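Local coordinates for conserved hypothetical protein (Pseudomonas aeruginosa, PDB 1YLL), which is of unknown function but belongs to the HutD family of cupin-fold beta-barrel proteins, probably linked to histidine utilisation, at residues D[63-68]-D[108-113]. Residues are numbered along the deposited sequence; the frame is centred on the assembly and turned at random.
Sequences RIISVL and IRDFNL
I64 pairs with L113 and S66 with F111 as hydrogen-bonded antiparallel pairs, each through two backbone bonds, from L113 N to I64 O at 2.9 Å and F111 N to S66 O at 2.8 Å, for instance; a fifth runs from L68 N to R109 O. I65 faces N112 in a non-hydrogen-bonded pair.

The R63 side chain, bent at chi3 (58°), brings its end toward 108-113, and its NH2 gives N112 OD1 a hydrogen bond of 2.9 Å. N112 OD1 lies near the guanidinium plane, but the donor sits well above the amide's own carbonyl plane. A water accepts from R63 NE at 2.8 Å. I65 and N112 lie side by side on one face, I65 CD1 within 3.1 Å of N112 OD1; the same methyl also nears D110 OD2. A second water joins S66 OG and F111 O; S66 OG is also hydrogen-bonded to W126 NE1.

L68 CD2 packs on F111 CB at 3.8 Å, while F111, with its own CG anti to the backbone N (chi1 176°), carries its ring away from 63-68 to stack with F145.

Within this cupin-type sheet, strand 42-49 flanks 108-113 and 91-94 flanks 63-68; strand 73-77 covers I65 and V67, and strand 120-129 covers I64, L68 and L113.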
# COMPACT_ATOMS: atom_id res chain seq x y z
N ARG D 63 4.42 23.95 -25.12
CA ARG D 63 3.08 23.47 -24.73
C ARG D 63 2.89 22.04 -25.18
O ARG D 63 3.40 21.60 -26.21
CB ARG D 63 2.00 24.35 -25.39
CG ARG D 63 2.02 25.83 -24.99
CD ARG D 63 0.72 26.55 -25.42
NE ARG D 63 -0.46 25.91 -24.84
CZ ARG D 63 -1.69 26.42 -24.91
NH1 ARG D 63 -1.90 27.56 -25.55
NH2 ARG D 63 -2.73 25.79 -24.34
N ILE D 64 2.13 21.30 -24.38
CA ILE D 64 1.74 19.94 -24.78
C ILE D 64 0.25 19.92 -24.42
O ILE D 64 -0.12 20.12 -23.26
CB ILE D 64 2.45 18.84 -24.00
CG1 ILE D 64 3.97 19.01 -24.10
CG2 ILE D 64 2.06 17.48 -24.59
CD1 ILE D 64 4.74 17.79 -23.52
N ILE D 65 -0.60 19.65 -25.41
CA ILE D 65 -2.03 19.64 -25.15
C ILE D 65 -2.60 18.27 -25.51
O ILE D 65 -2.10 17.60 -26.41
CB ILE D 65 -2.72 20.72 -26.03
CG1 ILE D 65 -4.19 20.86 -25.67
CG2 ILE D 65 -2.54 20.38 -27.51
CD1 ILE D 65 -4.71 22.22 -26.04
N SER D 66 -3.63 17.87 -24.78
CA SER D 66 -4.32 16.61 -25.03
C SER D 66 -5.83 16.80 -24.92
O SER D 66 -6.30 17.43 -24.00
CB SER D 66 -3.95 15.53 -24.00
OG SER D 66 -2.58 15.19 -23.98
N VAL D 67 -6.59 16.28 -25.88
CA VAL D 67 -8.03 16.34 -25.74
C VAL D 67 -8.44 15.33 -24.65
O VAL D 67 -7.86 14.25 -24.56
CB VAL D 67 -8.76 15.92 -27.04
CG1 VAL D 67 -10.26 15.66 -26.75
CG2 VAL D 67 -8.59 17.02 -28.09
N LEU D 68 -9.42 15.70 -23.82
CA LEU D 68 -9.92 14.82 -22.75
C LEU D 68 -11.31 14.27 -23.07
O LEU D 68 -11.57 13.07 -22.99
CB LEU D 68 -10.07 15.55 -21.44
CG LEU D 68 -8.82 15.98 -20.70
CD1 LEU D 68 -9.26 16.64 -19.42
CD2 LEU D 68 -7.94 14.73 -20.42
N ILE D 108 -15.13 20.75 -26.53
CA ILE D 108 -14.24 19.73 -25.99
C ILE D 108 -13.66 20.27 -24.69
O ILE D 108 -13.85 21.43 -24.34
CB ILE D 108 -13.02 19.41 -26.92
CG1 ILE D 108 -12.22 20.67 -27.20
CG2 ILE D 108 -13.48 18.80 -28.27
CD1 ILE D 108 -10.95 20.36 -28.00
N ARG D 109 -12.96 19.40 -23.99
CA ARG D 109 -12.23 19.77 -22.78
C ARG D 109 -10.86 19.21 -23.06
O ARG D 109 -10.72 18.12 -23.65
CB ARG D 109 -12.79 19.11 -21.52
CG ARG D 109 -14.23 19.52 -21.21
CD ARG D 109 -14.58 19.20 -19.75
NE ARG D 109 -14.07 20.24 -18.86
CZ ARG D 109 -13.93 20.09 -17.54
NH1 ARG D 109 -14.24 18.94 -16.98
NH2 ARG D 109 -13.47 21.09 -16.80
N ASP D 110 -9.83 19.95 -22.67
CA ASP D 110 -8.49 19.48 -22.91
C ASP D 110 -7.67 19.58 -21.63
O ASP D 110 -8.11 20.14 -20.63
CB ASP D 110 -7.80 20.26 -24.04
CG ASP D 110 -7.72 21.74 -23.81
OD1 ASP D 110 -7.56 22.20 -22.64
OD2 ASP D 110 -7.80 22.47 -24.82
N PHE D 111 -6.50 18.96 -21.68
CA PHE D 111 -5.56 18.92 -20.57
C PHE D 111 -4.29 19.57 -21.15
O PHE D 111 -3.81 19.16 -22.21
CB PHE D 111 -5.35 17.44 -20.24
CG PHE D 111 -4.34 17.19 -19.18
CD1 PHE D 111 -4.57 17.59 -17.85
CD2 PHE D 111 -3.16 16.53 -19.49
CE1 PHE D 111 -3.62 17.33 -16.87
CE2 PHE D 111 -2.21 16.26 -18.49
CZ PHE D 111 -2.45 16.67 -17.19
N ASN D 112 -3.75 20.55 -20.42
CA ASN D 112 -2.63 21.33 -20.94
C ASN D 112 -1.45 21.39 -20.02
O ASN D 112 -1.64 21.69 -18.86
CB ASN D 112 -3.06 22.79 -21.12
CG ASN D 112 -3.80 23.06 -22.41
OD1 ASN D 112 -3.22 23.02 -23.49
ND2 ASN D 112 -5.10 23.34 -22.30
N LEU D 113 -0.24 21.16 -20.54
CA LEU D 113 0.98 21.36 -19.74
C LEU D 113 1.66 22.53 -20.47
O LEU D 113 1.78 22.47 -21.67
CB LEU D 113 1.94 20.16 -19.87
CG LEU D 113 3.08 19.89 -18.86
CD1 LEU D 113 4.30 19.39 -19.57
CD2 LEU D 113 3.38 21.05 -17.95
O HOH W 1 -0.57 23.42 -23.53
O HOH W 2 -1.42 17.45 -22.44